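Local structure of thermostable carboxypeptidase 1 (Pyrococcus furiosus, 1KA2) at residues 267-272 and 300-305; 274-279 and 291-296; 238-243 and 250-255; 295-300 and 427-432; 358-363 and 422-427. The protein removes amino acids one at a time from the C-terminus of peptides, using a single bound metal ion, with broad specificity except for proline, glycine and acidic residues. One frame throughout, in Å; residues are numbered along the deposited sequence.

Contact 1: 267-272 and 300-305; sequences TVHEFG and SQSRFW. With MG (magnesium ion), chain B.
Val268 turns CG1 to the backbone of Trp305, where it also meets Trp305 CB at 3.8 Å. His269 follows, with CG anti to its backbone N (chi1 180°), which carries the ring out to the second helix and the metal. Its NE2 binds the magnesium ion at 2.3 Å. Ser302 CB sits over one ring face, 3.3 Å from the centroid in a CH-pi contact, and Arg303 CD lies at the ring edge. The other ring nitrogen, ND1, bonds to Glu306, which also holds Arg303 NH1; this probably polarises the imidazole. Ser302 OG turns to Glu299, another metal ligand. His269 to Gly272 belong to the HEXXH motif on helix 261-278, which packs on helix 295-309, the helix that brings the glutamate ligand. The short segments run roughly antiparallel, at 140°, with axes 6.8 Å apart. Glu270, the predicted proton donor/acceptor, points away from this second helix, and its OE2 accepts a bond from a metal-bound water at 2.6 Å. Phe271 sets its ring edge against the face of Trp305 in a T-shaped stack, centroids 4.8 Å apart and planes at 79°. Gly272 lets the backbones close to 4.0 Å, from its CA to Ser302 CA; a side chain there would strike the second helix. One water joins Gly272 O to Gln301 OE1 and, weakly, to Trp305 NE1; Gln301 OE1 is also hydrogen-bonded to His465.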
# COMPACT_ATOMS: atom_id res chain seq x y z
N THR A 267 8.36 18.61 -7.85
CA THR A 267 8.40 18.18 -6.46
C THR A 267 7.81 19.29 -5.57
O THR A 267 7.01 19.03 -4.66
CB THR A 267 9.85 17.87 -6.00
OG1 THR A 267 10.42 16.87 -6.87
CG2 THR A 267 9.86 17.33 -4.58
N VAL A 268 8.21 20.53 -5.87
CA VAL A 268 7.74 21.70 -5.14
C VAL A 268 6.23 21.82 -5.32
O VAL A 268 5.49 22.03 -4.36
CB VAL A 268 8.43 22.98 -5.66
CG1 VAL A 268 8.00 24.19 -4.85
CG2 VAL A 268 9.93 22.81 -5.60
N HIS A 269 5.79 21.66 -6.57
CA HIS A 269 4.36 21.71 -6.90
C HIS A 269 3.62 20.74 -5.98
O HIS A 269 2.73 21.12 -5.23
CB HIS A 269 4.13 21.31 -8.36
CG HIS A 269 2.69 21.33 -8.78
ND1 HIS A 269 2.06 22.48 -9.23
CD2 HIS A 269 1.76 20.34 -8.85
CE1 HIS A 269 0.81 22.19 -9.56
NE2 HIS A 269 0.60 20.91 -9.34
N GLU A 270 4.02 19.46 -6.02
CA GLU A 270 3.37 18.47 -5.18
C GLU A 270 3.51 18.80 -3.70
O GLU A 270 2.61 18.54 -2.92
CB GLU A 270 3.91 17.07 -5.47
CG GLU A 270 3.64 16.55 -6.90
CD GLU A 270 2.21 16.80 -7.40
OE1 GLU A 270 1.24 16.53 -6.67
OE2 GLU A 270 2.07 17.27 -8.55
N PHE A 271 4.65 19.37 -3.29
CA PHE A 271 4.81 19.73 -1.88
C PHE A 271 3.68 20.67 -1.47
O PHE A 271 3.14 20.57 -0.36
CB PHE A 271 6.16 20.43 -1.65
CG PHE A 271 6.24 21.13 -0.32
CD1 PHE A 271 6.51 20.42 0.84
CD2 PHE A 271 6.00 22.50 -0.22
CE1 PHE A 271 6.52 21.05 2.09
CE2 PHE A 271 6.00 23.15 1.01
CZ PHE A 271 6.26 22.42 2.18
N GLY A 272 3.32 21.58 -2.37
CA GLY A 272 2.26 22.54 -2.09
C GLY A 272 0.94 21.86 -1.79
O GLY A 272 0.17 22.31 -0.94
N SER A 300 -4.24 26.14 -5.94
CA SER A 300 -3.75 27.47 -5.55
C SER A 300 -2.54 27.26 -4.64
O SER A 300 -1.65 28.10 -4.56
CB SER A 300 -4.83 28.27 -4.80
OG SER A 300 -5.08 27.75 -3.51
N GLN A 301 -2.50 26.11 -3.96
CA GLN A 301 -1.40 25.80 -3.05
C GLN A 301 -0.20 25.27 -3.82
O GLN A 301 0.93 25.71 -3.59
CB GLN A 301 -1.86 24.80 -2.00
CG GLN A 301 -2.97 25.35 -1.15
CD GLN A 301 -2.59 26.67 -0.51
OE1 GLN A 301 -1.73 26.73 0.37
NE2 GLN A 301 -3.22 27.75 -0.96
N SER A 302 -0.45 24.33 -4.72
CA SER A 302 0.64 23.75 -5.51
C SER A 302 1.30 24.83 -6.36
O SER A 302 2.52 24.87 -6.47
CB SER A 302 0.12 22.63 -6.41
OG SER A 302 -0.84 23.11 -7.34
N ARG A 303 0.50 25.70 -6.98
CA ARG A 303 1.04 26.76 -7.83
C ARG A 303 1.69 27.85 -6.99
O ARG A 303 2.60 28.53 -7.45
CB ARG A 303 -0.05 27.37 -8.71
CG ARG A 303 -0.65 26.40 -9.73
CD ARG A 303 0.40 25.89 -10.72
NE ARG A 303 -0.24 25.27 -11.88
CZ ARG A 303 0.39 24.66 -12.87
NH1 ARG A 303 1.72 24.56 -12.86
NH2 ARG A 303 -0.29 24.16 -13.89
N PHE A 304 1.21 28.02 -5.76
CA PHE A 304 1.81 29.02 -4.89
C PHE A 304 3.27 28.64 -4.68
O PHE A 304 4.17 29.45 -4.91
CB PHE A 304 1.10 29.07 -3.53
CG PHE A 304 1.61 30.18 -2.64
CD1 PHE A 304 1.11 31.48 -2.77
CD2 PHE A 304 2.60 29.94 -1.70
CE1 PHE A 304 1.61 32.52 -1.98
CE2 PHE A 304 3.11 30.98 -0.90
CZ PHE A 304 2.61 32.27 -1.04
N TRP A 305 3.51 27.41 -4.25
CA TRP A 305 4.88 26.96 -4.01
C TRP A 305 5.70 26.81 -5.28
O TRP A 305 6.89 27.16 -5.31
CB TRP A 305 4.89 25.65 -3.21
CG TRP A 305 4.44 25.87 -1.81
CD1 TRP A 305 3.16 25.98 -1.37
CD2 TRP A 305 5.28 26.19 -0.70
NE1 TRP A 305 3.14 26.35 -0.06
CE2 TRP A 305 4.43 26.49 0.38
CE3 TRP A 305 6.67 26.26 -0.51
CZ2 TRP A 305 4.92 26.86 1.64
CZ3 TRP A 305 7.15 26.63 0.75
CH2 TRP A 305 6.28 26.92 1.80
MG MG B . -1.33 19.70 -8.91
O HOH W 1 -0.41 17.72 -9.10
O HOH W 2 0.43 24.90 0.43
O HOH W 3 -3.14 18.57 -9.29
O HOH W 4 -1.43 19.88 -11.13

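Contact 2: 274-279 and 291-296; sequences ALYELQ and GGVSLG
Tyr276 and Glu277 reach from the end of helix 261-278 to the backbone of the glycine-containing loop at 291-294. Two hydrogen bonds carry the contact, and in both a side-chain oxygen accepts from a backbone N-H. Glu277 OE2 takes the N-H of Gly292 at 2.7 Å. The donor comes from the syn side, 31° out of the carboxylate plane, and the bond is fairly straight at 162°. The same oxygen also receives His298 NE2, so it is gripped twice. Tyr276 OH accepts from Val293 N at 3.2 Å. The tyrosine CG is anti to the backbone N (chi1 -174°), which carries the ring across to the loop.

Van der Waals contacts add to this. Gly292 CA lies 3.3 Å from Tyr276 CZ, and Glu277 OE1 rests 3.4 Å from Gly291 CA. A side chain on Gly292 would be tight against both Tyr276 and Glu277. A phenylalanine in place of Tyr276 would probably leave Val293 N without this acceptor. The tyrosine ring also stacks on His465.

Ser294 N-caps helix 295-309 through a weak bond from OG to Ile297 N. The contact thus joins the HEXXH helix to the loop before the glutamate-ligand helix, near the metal site of the M32 peptidase.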
# COMPACT_ATOMS: atom_id res chain seq x y z
N ALA A 274 0.66 18.74 -0.68
CA ALA A 274 0.88 18.00 0.56
C ALA A 274 0.79 18.83 1.84
O ALA A 274 0.08 18.44 2.78
CB ALA A 274 2.24 17.29 0.49
N LEU A 275 1.50 19.96 1.88
CA LEU A 275 1.49 20.83 3.06
C LEU A 275 0.05 21.10 3.46
O LEU A 275 -0.32 21.06 4.63
CB LEU A 275 2.20 22.16 2.76
CG LEU A 275 2.23 23.18 3.92
CD1 LEU A 275 3.15 22.66 5.02
CD2 LEU A 275 2.72 24.52 3.44
N TYR A 276 -0.76 21.35 2.44
CA TYR A 276 -2.18 21.61 2.62
C TYR A 276 -2.86 20.47 3.41
O TYR A 276 -3.55 20.70 4.41
CB TYR A 276 -2.81 21.75 1.24
CG TYR A 276 -4.26 22.17 1.19
CD1 TYR A 276 -5.02 22.33 2.35
CD2 TYR A 276 -4.86 22.45 -0.03
CE1 TYR A 276 -6.36 22.76 2.28
CE2 TYR A 276 -6.17 22.87 -0.12
CZ TYR A 276 -6.93 23.03 1.03
OH TYR A 276 -8.24 23.45 0.89
N GLU A 277 -2.66 19.24 2.95
CA GLU A 277 -3.27 18.10 3.62
C GLU A 277 -2.59 17.86 4.96
O GLU A 277 -3.21 17.42 5.93
CB GLU A 277 -3.16 16.87 2.73
CG GLU A 277 -4.01 16.95 1.48
CD GLU A 277 -5.50 16.99 1.80
OE1 GLU A 277 -5.91 16.41 2.84
OE2 GLU A 277 -6.26 17.59 1.01
N LEU A 278 -1.30 18.15 5.00
CA LEU A 278 -0.48 17.99 6.19
C LEU A 278 -0.92 18.97 7.28
O LEU A 278 -0.95 18.62 8.46
CB LEU A 278 0.98 18.24 5.82
CG LEU A 278 2.03 17.18 6.17
CD1 LEU A 278 1.46 15.81 5.99
CD2 LEU A 278 3.26 17.36 5.29
N GLN A 279 -1.26 20.19 6.88
CA GLN A 279 -1.66 21.21 7.85
C GLN A 279 -3.16 21.25 8.09
O GLN A 279 -3.75 22.32 8.22
CB GLN A 279 -1.14 22.58 7.41
CG GLN A 279 0.38 22.58 7.27
CD GLN A 279 1.00 23.97 7.32
OE1 GLN A 279 1.94 24.20 8.08
NE2 GLN A 279 0.48 24.88 6.51
N GLY A 291 -9.38 17.75 5.14
CA GLY A 291 -8.95 17.67 3.75
C GLY A 291 -9.28 18.84 2.82
O GLY A 291 -10.29 19.51 2.99
N GLY A 292 -8.42 19.07 1.83
CA GLY A 292 -8.63 20.16 0.88
C GLY A 292 -10.05 20.23 0.32
O GLY A 292 -10.61 19.22 -0.09
N VAL A 293 -10.61 21.43 0.27
CA VAL A 293 -11.97 21.58 -0.20
C VAL A 293 -12.27 21.35 -1.69
O VAL A 293 -13.36 20.94 -2.03
CB VAL A 293 -12.56 22.97 0.26
CG1 VAL A 293 -12.03 24.13 -0.64
CG2 VAL A 293 -14.08 22.89 0.27
N SER A 294 -11.31 21.59 -2.58
CA SER A 294 -11.57 21.40 -4.00
C SER A 294 -10.32 21.41 -4.85
O SER A 294 -9.25 21.76 -4.38
CB SER A 294 -12.49 22.51 -4.52
OG SER A 294 -11.79 23.73 -4.50
N LEU A 295 -10.49 21.04 -6.12
CA LEU A 295 -9.37 21.04 -7.06
C LEU A 295 -8.77 22.42 -7.23
O LEU A 295 -7.56 22.56 -7.35
CB LEU A 295 -9.82 20.57 -8.45
CG LEU A 295 -10.26 19.13 -8.64
CD1 LEU A 295 -10.60 18.88 -10.13
CD2 LEU A 295 -9.12 18.23 -8.16
N GLY A 296 -9.63 23.44 -7.26
CA GLY A 296 -9.14 24.79 -7.44
C GLY A 296 -8.34 25.35 -6.27
O GLY A 296 -7.29 25.96 -6.46

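Contact 3: 238-243 and 250-255; sequences HPFTTE and RITTRY
Phe240 and Thr252 meet where two strands of a beta hairpin, 241-243 and 248-253, come together. Phe240 O accepts from Thr252 N at 3.1 Å; Phe240 N gives a weak bond to Thr252 OG1, which also bonds Ser236 OG. Phe240 CG, between the backbone N and carbonyl carbon (chi1 67°), lays the ring against Thr252, whose CG2 comes over one face. With an alanine at Phe240, Thr252 CG2 would probably lose this ring and a gap would open. Phe240 and Thr252 thus join the HPF and DXRXT motifs beside the active site. Thr242 and Arg250 form an antiparallel hydrogen-bonded pair, Thr242 N to Arg250 O at 2.8 Å. Thr241 and Ile251, the non-hydrogen-bonded pair, lie side by side, and Thr241 OG1 bonds to the predicted catalytic Glu270. Arg250 forms a salt bridge with Asp33 of the second subunit. Pro239 CD lies over one face of the Arg254 guanidinium, toward its rim; Arg254 NH1 bonds to Ala237 O and lies 3.4 Å from His238 CD2, at the edge.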
# COMPACT_ATOMS: atom_id res chain seq x y z
N HIS A 238 3.98 9.67 -13.18
CA HIS A 238 3.53 11.06 -13.13
C HIS A 238 3.43 11.52 -11.68
O HIS A 238 2.86 10.83 -10.84
CB HIS A 238 2.15 11.23 -13.81
CG HIS A 238 2.07 10.70 -15.20
ND1 HIS A 238 1.76 9.38 -15.48
CD2 HIS A 238 2.31 11.29 -16.40
CE1 HIS A 238 1.80 9.19 -16.79
NE2 HIS A 238 2.13 10.33 -17.37
N PRO A 239 3.98 12.71 -11.37
CA PRO A 239 3.96 13.26 -10.02
C PRO A 239 2.55 13.48 -9.50
O PRO A 239 1.69 13.99 -10.23
CB PRO A 239 4.70 14.59 -10.17
CG PRO A 239 5.64 14.33 -11.30
CD PRO A 239 4.78 13.56 -12.27
N PHE A 240 2.31 13.10 -8.26
CA PHE A 240 1.02 13.29 -7.63
C PHE A 240 1.18 13.35 -6.12
O PHE A 240 2.27 13.12 -5.59
CB PHE A 240 0.03 12.18 -8.02
CG PHE A 240 0.39 10.81 -7.50
CD1 PHE A 240 -0.00 10.41 -6.23
CD2 PHE A 240 1.13 9.93 -8.27
CE1 PHE A 240 0.34 9.15 -5.74
CE2 PHE A 240 1.48 8.68 -7.79
CZ PHE A 240 1.08 8.28 -6.52
N THR A 241 0.09 13.67 -5.43
CA THR A 241 0.08 13.76 -3.98
C THR A 241 -1.10 12.94 -3.48
O THR A 241 -2.18 12.99 -4.06
CB THR A 241 -0.11 15.23 -3.51
OG1 THR A 241 1.06 15.99 -3.85
CG2 THR A 241 -0.36 15.30 -2.01
N THR A 242 -0.89 12.17 -2.41
CA THR A 242 -1.96 11.39 -1.81
C THR A 242 -1.99 11.63 -0.33
O THR A 242 -0.97 11.88 0.30
CB THR A 242 -1.79 9.88 -1.92
OG1 THR A 242 -0.57 9.56 -2.60
CG2 THR A 242 -3.01 9.27 -2.57
N GLU A 243 -3.18 11.49 0.24
CA GLU A 243 -3.35 11.64 1.67
C GLU A 243 -3.92 10.34 2.19
O GLU A 243 -5.05 9.99 1.89
CB GLU A 243 -4.34 12.76 1.97
CG GLU A 243 -4.19 13.97 1.10
CD GLU A 243 -5.00 13.90 -0.18
OE1 GLU A 243 -6.17 13.48 -0.12
OE2 GLU A 243 -4.48 14.28 -1.25
N ARG A 250 1.79 11.58 1.09
CA ARG A 250 2.88 11.22 0.21
C ARG A 250 2.85 11.87 -1.17
O ARG A 250 1.79 12.06 -1.76
CB ARG A 250 2.89 9.70 0.07
CG ARG A 250 2.80 9.00 1.42
CD ARG A 250 2.96 7.49 1.33
NE ARG A 250 2.66 6.87 2.61
CZ ARG A 250 2.65 5.55 2.83
NH1 ARG A 250 2.92 4.70 1.84
NH2 ARG A 250 2.38 5.09 4.04
N ILE A 251 4.04 12.20 -1.67
CA ILE A 251 4.17 12.81 -2.99
C ILE A 251 5.21 12.03 -3.79
O ILE A 251 6.06 11.33 -3.22
CB ILE A 251 4.64 14.30 -2.93
CG1 ILE A 251 6.11 14.38 -2.50
CG2 ILE A 251 3.78 15.10 -1.95
CD1 ILE A 251 6.68 15.78 -2.53
N THR A 252 5.14 12.15 -5.11
CA THR A 252 6.11 11.50 -5.96
C THR A 252 6.56 12.50 -7.01
O THR A 252 5.93 13.55 -7.20
CB THR A 252 5.51 10.28 -6.70
OG1 THR A 252 4.54 10.73 -7.65
CG2 THR A 252 4.84 9.34 -5.73
N THR A 253 7.66 12.20 -7.68
CA THR A 253 8.15 13.06 -8.74
C THR A 253 8.70 12.07 -9.72
O THR A 253 8.50 10.86 -9.57
CB THR A 253 9.28 13.98 -8.28
OG1 THR A 253 9.63 14.88 -9.35
CG2 THR A 253 10.52 13.17 -7.89
N ARG A 254 9.36 12.56 -10.75
CA ARG A 254 9.97 11.66 -11.70
C ARG A 254 11.25 12.32 -12.13
O ARG A 254 11.40 13.53 -12.02
CB ARG A 254 9.07 11.41 -12.91
CG ARG A 254 8.84 12.61 -13.79
CD ARG A 254 8.11 12.18 -15.04
NE ARG A 254 7.54 13.33 -15.73
CZ ARG A 254 6.29 13.38 -16.18
NH1 ARG A 254 5.48 12.34 -16.01
NH2 ARG A 254 5.85 14.46 -16.80
N TYR A 255 12.18 11.50 -12.60
CA TYR A 255 13.46 11.98 -13.05
C TYR A 255 13.62 11.64 -14.53
O TYR A 255 14.02 10.54 -14.87
CB TYR A 255 14.57 11.34 -12.21
CG TYR A 255 14.47 11.67 -10.73
CD1 TYR A 255 13.89 10.78 -9.82
CD2 TYR A 255 14.93 12.90 -10.24
CE1 TYR A 255 13.78 11.10 -8.46
CE2 TYR A 255 14.82 13.22 -8.89
CZ TYR A 255 14.24 12.32 -8.01
OH TYR A 255 14.15 12.65 -6.67

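Contact 4: 295-300 and 427-432; sequences LGIHES and TLLSAQ. With MG (magnesium ion), chain B.
The HES/GQ motif lies on helix 295-309 and is backed here by helix 421-440. The short segments cross at -52°, with their axes 7.9 Å apart. Leu429 makes most of the side-chain contact. Its CB presses on Ser300 CB at 3.5 Å, closer than usual for two carbons. Its CD2 branch reaches farther along the helix and meets Ile297 CD1 at 3.7 Å. The isoleucine CB points away from helix 421-440, but CG1 is anti to the carbonyl carbon (chi1 -57°) and brings CD1 back to the leucine. Beside this, Ser430 CB packs against Ser300 O at 3.8 Å.

The two serines turn their hydroxyls back into their own helices. Ser300 OG bonds to Ile297 O, and Ser430 OG gives a 2.6 Å bond to Thr427 O. Their polar ends are thus satisfied within each helix, so mostly carbon faces carbon at the interface.

Glu299 takes a different course. Its bent chain sends OE2 to the magnesium ion at 2.1 Å. His269 and His273 are the other protein ligands, and three waters complete the shell. Two histidines of an HEXXH helix with a glutamate from a later helix make the metal site typical of gluzincin-type metallopeptidases.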
# COMPACT_ATOMS: atom_id res chain seq x y z
N LEU A 295 -10.49 21.04 -6.12
CA LEU A 295 -9.37 21.04 -7.06
C LEU A 295 -8.77 22.42 -7.23
O LEU A 295 -7.56 22.56 -7.35
CB LEU A 295 -9.82 20.57 -8.45
CG LEU A 295 -10.26 19.13 -8.64
CD1 LEU A 295 -10.60 18.88 -10.13
CD2 LEU A 295 -9.12 18.23 -8.16
N GLY A 296 -9.63 23.44 -7.26
CA GLY A 296 -9.14 24.79 -7.44
C GLY A 296 -8.34 25.35 -6.27
O GLY A 296 -7.29 25.96 -6.46
N ILE A 297 -8.82 25.14 -5.06
CA ILE A 297 -8.08 25.63 -3.89
C ILE A 297 -6.78 24.82 -3.79
O ILE A 297 -5.74 25.35 -3.42
CB ILE A 297 -8.90 25.48 -2.58
CG1 ILE A 297 -10.23 26.22 -2.73
CG2 ILE A 297 -8.11 26.06 -1.39
CD1 ILE A 297 -10.09 27.70 -3.02
N HIS A 298 -6.85 23.52 -4.12
CA HIS A 298 -5.64 22.70 -4.04
C HIS A 298 -4.58 23.20 -5.01
O HIS A 298 -3.42 23.31 -4.66
CB HIS A 298 -5.95 21.22 -4.32
CG HIS A 298 -5.61 20.31 -3.18
ND1 HIS A 298 -4.31 20.04 -2.81
CD2 HIS A 298 -6.40 19.64 -2.31
CE1 HIS A 298 -4.32 19.23 -1.76
NE2 HIS A 298 -5.57 18.98 -1.44
N GLU A 299 -4.99 23.54 -6.23
CA GLU A 299 -4.04 24.05 -7.20
C GLU A 299 -3.55 25.46 -6.85
O GLU A 299 -2.57 25.94 -7.41
CB GLU A 299 -4.65 24.01 -8.60
CG GLU A 299 -4.59 22.60 -9.21
CD GLU A 299 -3.20 22.21 -9.66
OE1 GLU A 299 -2.75 22.62 -10.74
OE2 GLU A 299 -2.50 21.50 -8.95
N SER A 300 -4.24 26.14 -5.94
CA SER A 300 -3.75 27.47 -5.55
C SER A 300 -2.54 27.26 -4.64
O SER A 300 -1.65 28.10 -4.56
CB SER A 300 -4.83 28.27 -4.80
OG SER A 300 -5.08 27.75 -3.51
N THR A 427 -3.88 28.70 -10.72
CA THR A 427 -2.82 29.64 -11.12
C THR A 427 -3.23 31.04 -10.67
O THR A 427 -2.47 31.75 -10.01
CB THR A 427 -2.63 29.67 -12.67
OG1 THR A 427 -3.79 30.26 -13.27
CG2 THR A 427 -2.44 28.26 -13.22
N LEU A 428 -4.46 31.44 -11.02
CA LEU A 428 -4.97 32.76 -10.66
C LEU A 428 -4.91 32.96 -9.15
O LEU A 428 -4.31 33.91 -8.66
CB LEU A 428 -6.41 32.93 -11.13
CG LEU A 428 -6.70 32.72 -12.63
CD1 LEU A 428 -8.05 33.33 -12.96
CD2 LEU A 428 -5.62 33.35 -13.50
N LEU A 429 -5.56 32.06 -8.42
CA LEU A 429 -5.57 32.15 -6.98
C LEU A 429 -4.17 32.22 -6.34
O LEU A 429 -4.02 32.80 -5.25
CB LEU A 429 -6.32 30.97 -6.37
CG LEU A 429 -7.82 31.14 -6.19
CD1 LEU A 429 -8.46 31.33 -7.55
CD2 LEU A 429 -8.41 29.94 -5.48
N SER A 430 -3.16 31.62 -6.97
CA SER A 430 -1.81 31.63 -6.39
C SER A 430 -1.24 33.04 -6.38
O SER A 430 -0.46 33.42 -5.49
CB SER A 430 -0.84 30.69 -7.15
OG SER A 430 -0.47 31.20 -8.42
N ALA A 431 -1.64 33.82 -7.39
CA ALA A 431 -1.21 35.21 -7.52
C ALA A 431 -1.88 36.05 -6.44
O ALA A 431 -1.22 36.76 -5.69
CB ALA A 431 -1.57 35.74 -8.90
N GLN A 432 -3.20 35.94 -6.35
CA GLN A 432 -3.98 36.68 -5.37
C GLN A 432 -3.47 36.44 -3.96
O GLN A 432 -3.26 37.37 -3.19
CB GLN A 432 -5.46 36.28 -5.48
CG GLN A 432 -6.46 37.32 -4.97
CD GLN A 432 -7.90 36.97 -5.32
OE1 GLN A 432 -8.17 36.27 -6.30
NE2 GLN A 432 -8.84 37.48 -4.53
MG MG B . -1.33 19.70 -8.91
O HOH W 1 -0.41 17.72 -9.10
O HOH W 3 -3.14 18.57 -9.29
O HOH W 4 -1.43 19.88 -11.13

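Contact 5: 358-363 and 422-427; sequences TYNFHI and TYTIGT
The Tyr359 ring has Tyr423 CB at its edge, near the ring plane, with CE2 the nearest ring atom at 4.0 Å. Thr427 CG2 approaches the same ring obliquely. The phenol oxygen goes on to the Tyr423 ring, where OH lies 3.2 Å from CD2; this approach is also oblique. Both rings have an arginine for cation-pi contact, Arg303 on Tyr359 and Arg351 on Tyr423. The Asn360 amide is the other flat group. Its CG is anti to the carbonyl carbon (chi1 -73°), which turns the amide toward Thr424 and Thr427. Thr427 OG1 lies close to its plane and accepts from ND2 at 3.0 Å. The bond is bent. On the carbonyl side, Thr424 OG1 donates to OD1 at 3.0 Å, tilted 31° from the carbonyl plane. The amide is therefore held at both ends, which fixes its rotation.

These residues join helix 359-375, near its N-terminal end, to helix 421-440. The short segments run nearly antiparallel, at 152°, in the buried helical body of the M32 fold. Tyr423 also packs on Glu299, so this helix pair borders the metal site.

Thr427 OG1 donates in turn to Thr424 O at 2.6 Å, a bond within its own helix that leaves the oxygen to accept from the amide. Ile363 completes the packing. Its CB lies 3.1 Å from Thr424 OG1, and CD1 rests on Tyr423 CB at 4.0 Å.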
# COMPACT_ATOMS: atom_id res chain seq x y z
N THR A 358 1.78 31.43 -20.85
CA THR A 358 1.01 30.80 -21.92
C THR A 358 0.08 29.67 -21.44
O THR A 358 -0.88 29.32 -22.12
CB THR A 358 1.96 30.22 -23.02
OG1 THR A 358 2.70 29.11 -22.49
CG2 THR A 358 2.94 31.28 -23.49
N TYR A 359 0.36 29.11 -20.26
CA TYR A 359 -0.45 28.01 -19.71
C TYR A 359 -1.96 28.21 -19.74
O TYR A 359 -2.70 27.39 -20.30
CB TYR A 359 -0.04 27.70 -18.27
CG TYR A 359 -0.73 26.48 -17.68
CD1 TYR A 359 -0.30 25.19 -17.99
CD2 TYR A 359 -1.82 26.62 -16.83
CE1 TYR A 359 -0.94 24.06 -17.46
CE2 TYR A 359 -2.47 25.51 -16.30
CZ TYR A 359 -2.03 24.23 -16.62
OH TYR A 359 -2.67 23.14 -16.09
N ASN A 360 -2.43 29.28 -19.11
CA ASN A 360 -3.86 29.52 -19.06
C ASN A 360 -4.60 29.62 -20.40
O ASN A 360 -5.83 29.50 -20.45
CB ASN A 360 -4.14 30.73 -18.16
CG ASN A 360 -3.92 30.41 -16.69
OD1 ASN A 360 -4.40 29.39 -16.19
ND2 ASN A 360 -3.21 31.28 -15.98
N PHE A 361 -3.88 29.82 -21.50
CA PHE A 361 -4.55 29.91 -22.79
C PHE A 361 -4.88 28.50 -23.29
O PHE A 361 -5.81 28.29 -24.07
CB PHE A 361 -3.68 30.70 -23.79
CG PHE A 361 -3.61 32.18 -23.49
CD1 PHE A 361 -2.45 32.75 -22.97
CD2 PHE A 361 -4.71 33.00 -23.70
CE1 PHE A 361 -2.39 34.12 -22.66
CE2 PHE A 361 -4.66 34.37 -23.39
CZ PHE A 361 -3.49 34.93 -22.87
N HIS A 362 -4.13 27.52 -22.78
CA HIS A 362 -4.38 26.12 -23.13
C HIS A 362 -5.68 25.72 -22.45
O HIS A 362 -6.46 24.94 -22.98
CB HIS A 362 -3.23 25.25 -22.62
CG HIS A 362 -1.96 25.42 -23.40
ND1 HIS A 362 -1.64 24.61 -24.47
CD2 HIS A 362 -0.95 26.30 -23.28
CE1 HIS A 362 -0.48 24.98 -24.97
NE2 HIS A 362 -0.04 26.01 -24.26
N ILE A 363 -5.92 26.27 -21.26
CA ILE A 363 -7.15 25.95 -20.53
C ILE A 363 -8.38 26.67 -21.12
O ILE A 363 -9.47 26.09 -21.19
CB ILE A 363 -7.00 26.31 -19.04
CG1 ILE A 363 -5.76 25.62 -18.45
CG2 ILE A 363 -8.25 25.89 -18.29
CD1 ILE A 363 -5.82 24.09 -18.44
N THR A 422 -10.45 24.24 -13.41
CA THR A 422 -9.91 24.29 -12.06
C THR A 422 -8.41 24.56 -12.06
O THR A 422 -7.87 25.06 -11.08
CB THR A 422 -10.17 22.97 -11.29
OG1 THR A 422 -9.61 21.87 -12.02
CG2 THR A 422 -11.66 22.75 -11.10
N TYR A 423 -7.72 24.23 -13.16
CA TYR A 423 -6.27 24.49 -13.23
C TYR A 423 -5.99 26.00 -13.28
O TYR A 423 -5.09 26.50 -12.60
CB TYR A 423 -5.62 23.85 -14.47
CG TYR A 423 -5.48 22.33 -14.44
CD1 TYR A 423 -6.40 21.51 -15.09
CD2 TYR A 423 -4.39 21.72 -13.80
CE1 TYR A 423 -6.24 20.13 -15.12
CE2 TYR A 423 -4.22 20.34 -13.82
CZ TYR A 423 -5.15 19.56 -14.49
OH TYR A 423 -5.00 18.19 -14.52
N THR A 424 -6.76 26.72 -14.10
CA THR A 424 -6.58 28.17 -14.25
C THR A 424 -6.89 28.84 -12.91
O THR A 424 -6.19 29.76 -12.50
CB THR A 424 -7.51 28.73 -15.36
OG1 THR A 424 -7.08 28.21 -16.63
CG2 THR A 424 -7.45 30.26 -15.40
N ILE A 425 -7.94 28.36 -12.24
CA ILE A 425 -8.34 28.90 -10.94
C ILE A 425 -7.16 28.85 -9.97
O ILE A 425 -6.92 29.80 -9.22
CB ILE A 425 -9.50 28.11 -10.33
CG1 ILE A 425 -10.76 28.32 -11.18
CG2 ILE A 425 -9.71 28.52 -8.88
CD1 ILE A 425 -11.99 27.61 -10.64
N GLY A 426 -6.46 27.72 -9.97
CA GLY A 426 -5.30 27.58 -9.10
C GLY A 426 -4.20 28.56 -9.43
O GLY A 426 -3.63 29.19 -8.54
N THR A 427 -3.88 28.70 -10.72
CA THR A 427 -2.82 29.64 -11.12
C THR A 427 -3.23 31.04 -10.67
O THR A 427 -2.47 31.75 -10.01
CB THR A 427 -2.63 29.67 -12.67
OG1 THR A 427 -3.79 30.26 -13.27
CG2 THR A 427 -2.44 28.26 -13.22

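Contacts 1, 4 and 5 are buried, while contacts 2 and 3 are only partly so. Contact 1 packs helix 261-278 on helix 295-309 through rings and a water; contact 2 bonds the end of helix 261-278 to the loop that leads into helix 295-309. Contacts 1 and 4 share the magnesium ion, each supplying a ligand. Contact 4 meets contact 5 on helix 421-440 and shares Thr427; the first is mostly carbon packing, the second has paired amide and hydroxyl bonds. Contact 3 differs in being a strand pair. It reaches contact 1 through Thr241 and Glu270, and Arg250 carries it to the second subunit.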